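Long-range contact in ZmpA Glycopeptidase (Clostridium perfringens, PDB 6XSX), which is the M60 peptidase module of a larger glycopeptidase, a metalloprotease that probably cleaves glycosylated proteins: residues Pro427-Tyr439 / Ile513-Pro525. Residues are numbered along the deposited sequence; the frame is centred on the assembly and turned at random.
Sequences PSNKLWYANDKMY and IVAYDNEINPSKP. With EDO (1,2-ethanediol), chain E.
Tyr433 turns its ring edge onto one face of Tyr516. Tyr433 CD2 stands over the centre of that ring, 3.7 Å from Tyr516 CZ, with the planes at 79°: a T-shaped stack. Pro522 CA covers the opposite face of Tyr516, and Ile520 O lies at its edge. A face of Tyr433 carries Trp432 NE1 near the rim. Lys430 runs extended across the end of Tyr516, its CD 3.4 Å from Tyr516 OH. The polar ends of Lys430 and Tyr433 both reach Glu482 on strand 478-485, by a salt bridge and a hydrogen bond.

Ile520 ends the type I beta turn that begins at Asp517. Its CD1 fits against Ala434 CB at 3.8 Å and Met438 CE at 3.9 Å. A bend at chi3 (66°) folds the methyl of Met438 back toward Asn518 O. Asn429 ND2 gives a nearly straight hydrogen bond to Ile520 O, 3.0 Å long, from above the carbonyl plane. Asp517 OD1 accepts from Glu519 N, an Asx turn, and from Asn521 N, from opposite faces. Apolar and aromatic packing thus mainly joins 3-10 segment 431-433 and the start of helix 437-440 to the turn after strand 511-517, while Glu482 probably balances the charge of Lys430.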
ATOM      1  N   PRO A 427      -0.946 -17.091  24.575  1.00 25.05           N
ATOM      2  CA  PRO A 427       0.435 -16.614  24.461  1.00 24.81           C
ATOM      3  C   PRO A 427       0.997 -16.488  25.874  1.00 24.44           C
ATOM      4  O   PRO A 427       0.247 -16.268  26.821  1.00 22.54           O
ATOM      5  CB  PRO A 427       0.357 -15.190  23.886  1.00 25.16           C
ATOM      6  CG  PRO A 427      -1.111 -14.955  23.539  1.00 25.80           C
ATOM      7  CD  PRO A 427      -1.929 -16.118  24.071  1.00 24.49           C
ATOM      8  N   SER A 428       2.314 -16.654  26.011  1.00 23.26           N
ATOM      9  CA  SER A 428       2.920 -16.447  27.311  1.00 25.06           C
ATOM     10  C   SER A 428       3.529 -15.052  27.376  1.00 24.57           C
ATOM     11  O   SER A 428       4.172 -14.715  28.363  1.00 26.89           O
ATOM     12  CB  SER A 428       3.941 -17.514  27.617  1.00 27.35           C
ATOM     13  OG  SER A 428       4.929 -17.567  26.598  1.00 27.55           O
ATOM     14  N   ASN A 429       3.360 -14.274  26.299  1.00 23.30           N
ATOM     15  CA  ASN A 429       3.798 -12.888  26.245  1.00 22.61           C
ATOM     16  C   ASN A 429       2.562 -11.999  26.169  1.00 22.29           C
ATOM     17  O   ASN A 429       1.574 -12.356  25.523  1.00 19.98           O
ATOM     18  CB  ASN A 429       4.620 -12.577  24.992  1.00 23.74           C
ATOM     19  CG  ASN A 429       5.839 -13.457  24.809  1.00 24.91           C
ATOM     20  OD1 ASN A 429       5.735 -14.580  24.310  1.00 22.43           O
ATOM     21  ND2 ASN A 429       6.999 -12.948  25.200  1.00 24.93           N
ATOM     22  N   LYS A 430       2.643 -10.821  26.796  1.00 21.07           N
ATOM     23  CA  LYS A 430       1.588  -9.825  26.691  1.00 21.75           C
ATOM     24  C   LYS A 430       1.723  -9.093  25.356  1.00 19.84           C
ATOM     25  O   LYS A 430       2.233  -7.975  25.288  1.00 20.27           O
ATOM     26  CB  LYS A 430       1.597  -8.917  27.927  1.00 21.81           C
ATOM     27  CG  LYS A 430       1.464  -9.664  29.251  1.00 22.42           C
ATOM     28  CD  LYS A 430       1.160  -8.745  30.433  1.00 22.20           C
ATOM     29  CE  LYS A 430       0.978  -9.489  31.741  1.00 22.55           C
ATOM     30  NZ  LYS A 430       0.891  -8.547  32.882  1.00 23.40           N
ATOM     31  N   LEU A 431       1.258  -9.749  24.291  1.00 19.93           N
ATOM     32  CA  LEU A 431       1.487  -9.294  22.930  1.00 19.98           C
ATOM     33  C   LEU A 431       0.869  -7.912  22.723  1.00 20.41           C
ATOM     34  O   LEU A 431       1.307  -7.177  21.844  1.00 20.42           O
ATOM     35  CB  LEU A 431       0.909 -10.319  21.950  1.00 20.36           C
ATOM     36  CG  LEU A 431       1.498 -11.731  22.011  1.00 20.22           C
ATOM     37  CD1 LEU A 431       0.768 -12.632  21.030  1.00 20.61           C
ATOM     38  CD2 LEU A 431       2.995 -11.734  21.713  1.00 19.09           C
ATOM     39  N   TRP A 432      -0.121  -7.550  23.553  1.00 19.30           N
ATOM     40  CA  TRP A 432      -0.797  -6.267  23.407  1.00 19.82           C
ATOM     41  C   TRP A 432       0.084  -5.101  23.854  1.00 19.92           C
ATOM     42  O   TRP A 432      -0.334  -3.951  23.746  1.00 20.74           O
ATOM     43  CB  TRP A 432      -2.149  -6.245  24.133  1.00 19.50           C
ATOM     44  CG  TRP A 432      -2.084  -6.841  25.508  1.00 19.17           C
ATOM     45  CD1 TRP A 432      -1.876  -6.179  26.682  1.00 19.12           C
ATOM     46  CD2 TRP A 432      -2.196  -8.235  25.848  1.00 19.44           C
ATOM     47  NE1 TRP A 432      -1.864  -7.058  27.732  1.00 18.91           N
ATOM     48  CE2 TRP A 432      -2.059  -8.327  27.253  1.00 19.07           C
ATOM     49  CE3 TRP A 432      -2.400  -9.410  25.108  1.00 19.30           C
ATOM     50  CZ2 TRP A 432      -2.123  -9.548  27.929  1.00 19.13           C
ATOM     51  CZ3 TRP A 432      -2.452 -10.617  25.775  1.00 19.47           C
ATOM     52  CH2 TRP A 432      -2.318 -10.684  27.166  1.00 19.68           C
ATOM     53  N   TYR A 433       1.296  -5.383  24.346  1.00 19.10           N
ATOM     54  CA  TYR A 433       2.228  -4.308  24.667  1.00 18.11           C
ATOM     55  C   TYR A 433       3.120  -3.973  23.466  1.00 18.45           C
ATOM     56  O   TYR A 433       3.925  -3.047  23.546  1.00 17.85           O
ATOM     57  CB  TYR A 433       3.082  -4.639  25.898  1.00 19.45           C
ATOM     58  CG  TYR A 433       2.376  -4.654  27.237  1.00 19.80           C
ATOM     59  CD1 TYR A 433       1.196  -3.954  27.446  1.00 19.60           C
ATOM     60  CD2 TYR A 433       2.915  -5.336  28.319  1.00 20.19           C
ATOM     61  CE1 TYR A 433       0.545  -3.972  28.670  1.00 19.60           C
ATOM     62  CE2 TYR A 433       2.281  -5.361  29.553  1.00 19.93           C
ATOM     63  CZ  TYR A 433       1.092  -4.673  29.730  1.00 20.41           C
ATOM     64  OH  TYR A 433       0.454  -4.686  30.938  1.00 21.68           O
ATOM     65  N   ALA A 434       2.987  -4.716  22.351  1.00 18.02           N
ATOM     66  CA  ALA A 434       3.800  -4.442  21.173  1.00 17.88           C
ATOM     67  C   ALA A 434       3.589  -2.998  20.723  1.00 17.76           C
ATOM     68  O   ALA A 434       2.468  -2.491  20.772  1.00 17.90           O
ATOM     69  CB  ALA A 434       3.476  -5.396  20.042  1.00 17.11           C
ATOM     70  N   ASN A 435       4.683  -2.361  20.289  1.00 17.78           N
ATOM     71  CA  ASN A 435       4.655  -1.004  19.758  1.00 18.46           C
ATOM     72  C   ASN A 435       5.882  -0.784  18.873  1.00 19.06           C
ATOM     73  O   ASN A 435       6.785  -1.617  18.838  1.00 20.23           O
ATOM     74  CB  ASN A 435       4.488   0.040  20.870  1.00 17.74           C
ATOM     75  CG  ASN A 435       5.711   0.171  21.748  1.00 18.36           C
ATOM     76  OD1 ASN A 435       6.684   0.803  21.351  1.00 19.19           O
ATOM     77  ND2 ASN A 435       5.682  -0.426  22.932  1.00 18.40           N
ATOM     78  N   ASP A 436       5.895   0.348  18.159  1.00 19.11           N
ATOM     79  CA  ASP A 436       6.884   0.669  17.144  1.00 19.24           C
ATOM     80  C   ASP A 436       8.315   0.667  17.679  1.00 19.94           C
ATOM     81  O   ASP A 436       9.240   0.497  16.885  1.00 21.80           O
ATOM     82  CB  ASP A 436       6.541   1.967  16.397  1.00 19.63           C
ATOM     83  CG  ASP A 436       5.266   1.876  15.573  1.00 19.18           C
ATOM     84  OD1 ASP A 436       4.837   0.760  15.271  1.00 20.07           O
ATOM     85  OD2 ASP A 436       4.699   2.922  15.264  1.00 20.85           O
ATOM     86  N   LYS A 437       8.516   0.843  18.996  1.00 19.18           N
ATOM     87  CA  LYS A 437       9.874   0.818  19.534  1.00 19.72           C
ATOM     88  C   LYS A 437      10.578  -0.498  19.194  1.00 18.78           C
ATOM     89  O   LYS A 437      11.803  -0.533  19.081  1.00 18.32           O
ATOM     90  CB  LYS A 437       9.915   1.108  21.038  1.00 19.37           C
ATOM     91  CG  LYS A 437       9.490   2.519  21.415  1.00 22.76           C
ATOM     92  CD  LYS A 437      10.071   2.990  22.734  1.00 24.06           C
ATOM     93  CE  LYS A 437      11.583   3.055  22.721  1.00 24.58           C
ATOM     94  NZ  LYS A 437      12.109   3.433  24.054  1.00 26.91           N
ATOM     95  N   MET A 438       9.791  -1.559  18.982  1.00 18.46           N
ATOM     96  CA  MET A 438      10.320  -2.890  18.704  1.00 18.82           C
ATOM     97  C   MET A 438      11.201  -2.886  17.449  1.00 19.41           C
ATOM     98  O   MET A 438      12.138  -3.672  17.379  1.00 19.95           O
ATOM     99  CB  MET A 438       9.200  -3.927  18.551  1.00 17.28           C
ATOM    100  CG  MET A 438       8.516  -4.294  19.872  1.00 16.87           C
ATOM    101  SD  MET A 438       6.961  -5.191  19.589  1.00 17.23           S
ATOM    102  CE  MET A 438       7.601  -6.703  18.866  1.00 16.58           C
ATOM    103  N   TYR A 439      10.917  -2.003  16.473  1.00 19.15           N
ATOM    104  CA  TYR A 439      11.822  -1.835  15.342  1.00 19.33           C
ATOM    105  C   TYR A 439      12.657  -0.557  15.454  1.00 19.63           C
ATOM    106  O   TYR A 439      13.809  -0.545  15.015  1.00 19.55           O
ATOM    107  CB  TYR A 439      11.126  -1.997  13.985  1.00 18.76           C
ATOM    108  CG  TYR A 439      10.184  -0.886  13.585  1.00 18.36           C
ATOM    109  CD1 TYR A 439       8.825  -0.986  13.841  1.00 18.06           C
ATOM    110  CD2 TYR A 439      10.639   0.256  12.945  1.00 18.83           C
ATOM    111  CE1 TYR A 439       7.940   0.016  13.475  1.00 18.66           C
ATOM    112  CE2 TYR A 439       9.769   1.271  12.568  1.00 19.11           C
ATOM    113  CZ  TYR A 439       8.412   1.148  12.832  1.00 19.57           C
ATOM    114  OH  TYR A 439       7.528   2.126  12.457  1.00 19.80           O
ATOM    115  N   ILE A 513       6.793  -2.228  38.981  1.00 27.38           N
ATOM    116  CA  ILE A 513       7.135  -1.814  37.630  1.00 25.57           C
ATOM    117  C   ILE A 513       7.858  -2.958  36.919  1.00 25.96           C
ATOM    118  O   ILE A 513       8.855  -3.488  37.420  1.00 24.55           O
ATOM    119  CB  ILE A 513       8.010  -0.544  37.648  1.00 25.09           C
ATOM    120  CG1 ILE A 513       7.448   0.552  38.560  1.00 24.38           C
ATOM    121  CG2 ILE A 513       8.275  -0.043  36.232  1.00 23.26           C
ATOM    122  CD1 ILE A 513       6.122   1.143  38.112  1.00 22.47           C
ATOM    123  N   VAL A 514       7.354  -3.315  35.734  1.00 24.20           N
ATOM    124  CA  VAL A 514       7.947  -4.363  34.923  1.00 22.99           C
ATOM    125  C   VAL A 514       8.291  -3.779  33.552  1.00 24.38           C
ATOM    126  O   VAL A 514       7.409  -3.283  32.853  1.00 23.83           O
ATOM    127  CB  VAL A 514       6.997  -5.573  34.828  1.00 23.53           C
ATOM    128  CG1 VAL A 514       7.532  -6.671  33.918  1.00 21.71           C
ATOM    129  CG2 VAL A 514       6.653  -6.140  36.206  1.00 22.48           C
ATOM    130  N   ALA A 515       9.582  -3.832  33.187  1.00 22.81           N
ATOM    131  CA  ALA A 515      10.065  -3.337  31.907  1.00 21.71           C
ATOM    132  C   ALA A 515       9.914  -4.436  30.856  1.00 21.37           C
ATOM    133  O   ALA A 515       9.955  -5.613  31.190  1.00 20.88           O
ATOM    134  CB  ALA A 515      11.506  -2.883  32.031  1.00 21.30           C
ATOM    135  N   TYR A 516       9.710  -4.034  29.593  1.00 20.49           N
ATOM    136  CA  TYR A 516       9.487  -4.991  28.516  1.00 19.74           C
ATOM    137  C   TYR A 516      10.476  -4.732  27.392  1.00 18.59           C
ATOM    138  O   TYR A 516      10.745  -3.576  27.079  1.00 18.28           O
ATOM    139  CB  TYR A 516       8.052  -4.934  27.990  1.00 19.31           C
ATOM    140  CG  TYR A 516       7.096  -5.779  28.784  1.00 20.42           C
ATOM    141  CD1 TYR A 516       6.592  -5.332  29.997  1.00 20.76           C
ATOM    142  CD2 TYR A 516       6.715  -7.036  28.334  1.00 20.88           C
ATOM    143  CE1 TYR A 516       5.720  -6.117  30.740  1.00 21.65           C
ATOM    144  CE2 TYR A 516       5.838  -7.826  29.058  1.00 21.16           C
ATOM    145  CZ  TYR A 516       5.344  -7.363  30.267  1.00 21.86           C
ATOM    146  OH  TYR A 516       4.485  -8.134  30.994  1.00 22.51           O
ATOM    147  N   ASP A 517      11.000  -5.819  26.805  1.00 17.83           N
ATOM    148  CA  ASP A 517      12.033  -5.704  25.787  1.00 18.56           C
ATOM    149  C   ASP A 517      11.457  -5.895  24.382  1.00 18.64           C
ATOM    150  O   ASP A 517      10.254  -6.105  24.207  1.00 18.89           O
ATOM    151  CB  ASP A 517      13.226  -6.614  26.084  1.00 18.82           C
ATOM    152  CG  ASP A 517      13.007  -8.083  25.768  1.00 19.41           C
ATOM    153  OD1 ASP A 517      11.963  -8.424  25.133  1.00 19.14           O
ATOM    154  OD2 ASP A 517      13.877  -8.889  26.181  1.00 20.18           O
ATOM    155  N   ASN A 518      12.353  -5.856  23.393  1.00 17.68           N
ATOM    156  CA  ASN A 518      12.006  -5.757  21.986  1.00 18.68           C
ATOM    157  C   ASN A 518      11.268  -7.007  21.505  1.00 19.64           C
ATOM    158  O   ASN A 518      10.655  -6.972  20.443  1.00 20.79           O
ATOM    159  CB  ASN A 518      13.242  -5.482  21.120  1.00 17.92           C
ATOM    160  CG  ASN A 518      13.718  -4.046  21.195  1.00 18.43           C
ATOM    161  OD1 ASN A 518      12.916  -3.124  21.035  1.00 17.58           O
ATOM    162  ND2 ASN A 518      15.019  -3.850  21.401  1.00 17.71           N
ATOM    163  N   GLU A 519      11.362  -8.104  22.263  1.00 18.66           N
ATOM    164  CA  GLU A 519      10.616  -9.315  21.958  1.00 19.67           C
ATOM    165  C   GLU A 519       9.482  -9.516  22.969  1.00 18.86           C
ATOM    166  O   GLU A 519       8.982 -10.628  23.131  1.00 18.29           O
ATOM    167  CB  GLU A 519      11.571 -10.506  21.854  1.00 20.02           C
ATOM    168  CG  GLU A 519      12.426 -10.452  20.601  1.00 23.12           C
ATOM    169  CD  GLU A 519      13.459 -11.549  20.412  1.00 24.23           C
ATOM    170  OE1 GLU A 519      13.338 -12.613  21.069  1.00 26.29           O
ATOM    171  OE2 GLU A 519      14.412 -11.312  19.634  1.00 26.09           O
ATOM    172  N   ILE A 520       9.081  -8.428  23.646  1.00 18.08           N
ATOM    173  CA  ILE A 520       7.961  -8.428  24.579  1.00 17.89           C
ATOM    174  C   ILE A 520       8.204  -9.428  25.718  1.00 19.08           C
ATOM    175  O   ILE A 520       7.286 -10.121  26.168  1.00 17.56           O
ATOM    176  CB  ILE A 520       6.618  -8.679  23.858  1.00 17.13           C
ATOM    177  CG1 ILE A 520       6.623  -8.107  22.431  1.00 16.56           C
ATOM    178  CG2 ILE A 520       5.475  -8.120  24.702  1.00 17.13           C
ATOM    179  CD1 ILE A 520       5.326  -8.308  21.641  1.00 16.97           C
ATOM    180  N   ASN A 521       9.447  -9.496  26.202  1.00 18.64           N
ATOM    181  CA  ASN A 521       9.702 -10.252  27.414  1.00 19.35           C
ATOM    182  C   ASN A 521       9.696  -9.301  28.605  1.00 20.15           C
ATOM    183  O   ASN A 521      10.308  -8.234  28.548  1.00 19.85           O
ATOM    184  CB  ASN A 521      11.036 -10.995  27.365  1.00 19.04           C
ATOM    185  CG  ASN A 521      11.077 -12.017  26.257  1.00 19.31           C
ATOM    186  OD1 ASN A 521      11.611 -11.750  25.184  1.00 22.08           O
ATOM    187  ND2 ASN A 521      10.514 -13.183  26.503  1.00 18.76           N
ATOM    188  N   PRO A 522       9.041  -9.685  29.727  1.00 22.25           N
ATOM    189  CA  PRO A 522       9.066  -8.874  30.949  1.00 22.29           C
ATOM    190  C   PRO A 522      10.400  -9.021  31.684  1.00 23.59           C
ATOM    191  O   PRO A 522      11.040 -10.066  31.593  1.00 24.18           O
ATOM    192  CB  PRO A 522       7.900  -9.473  31.756  1.00 23.37           C
ATOM    193  CG  PRO A 522       7.860 -10.941  31.333  1.00 22.94           C
ATOM    194  CD  PRO A 522       8.243 -10.918  29.867  1.00 21.83           C
ATOM    195  N   SER A 523      10.826  -7.957  32.381  1.00 22.70           N
ATOM    196  CA  SER A 523      11.900  -8.026  33.365  1.00 24.03           C
ATOM    197  C   SER A 523      11.376  -8.599  34.679  1.00 25.36           C
ATOM    198  O   SER A 523      10.177  -8.836  34.818  1.00 24.86           O
ATOM    199  CB  SER A 523      12.446  -6.653  33.626  1.00 23.05           C
ATOM    200  OG  SER A 523      11.467  -5.865  34.294  1.00 23.55           O
ATOM    201  N   LYS A 524      12.281  -8.774  35.657  1.00 27.04           N
ATOM    202  CA  LYS A 524      11.875  -8.929  37.048  1.00 29.96           C
ATOM    203  C   LYS A 524      11.235  -7.625  37.525  1.00 30.12           C
ATOM    204  O   LYS A 524      11.614  -6.551  37.060  1.00 31.19           O
ATOM    205  CB  LYS A 524      13.080  -9.230  37.946  1.00 32.29           C
ATOM    206  CG  LYS A 524      13.863 -10.497  37.627  1.00 33.92           C
ATOM    207  CD  LYS A 524      15.261 -10.450  38.218  1.00 39.14           C
ATOM    208  CE  LYS A 524      15.997 -11.775  38.172  1.00 41.36           C
ATOM    209  NZ  LYS A 524      16.331 -12.170  36.782  1.00 44.05           N
ATOM    210  N   PRO A 525      10.273  -7.660  38.479  1.00 29.63           N
ATOM    211  CA  PRO A 525       9.634  -6.434  38.964  1.00 29.72           C
ATOM    212  C   PRO A 525      10.535  -5.552  39.829  1.00 30.12           C
ATOM    213  O   PRO A 525      11.417  -6.044  40.525  1.00 32.11           O
ATOM    214  CB  PRO A 525       8.421  -6.927  39.765  1.00 29.44           C
ATOM    215  CG  PRO A 525       8.781  -8.346  40.171  1.00 30.60           C
ATOM    216  CD  PRO A 525       9.738  -8.873  39.120  1.00 29.44           C
TER
HETATM  217  C1  EDO E1304      10.429   3.126  27.584  1.00 33.99           C
HETATM  218  O1  EDO E1304      10.583   2.710  26.237  1.00 34.12           O
HETATM  219  C2  EDO E1304      11.149   4.378  27.927  1.00 30.89           C
HETATM  220  O2  EDO E1304      12.162   4.699  27.012  1.00 34.49           O
HETATM  221  O   HOH W   1       4.176  -8.015  33.493  1.00 25.57           O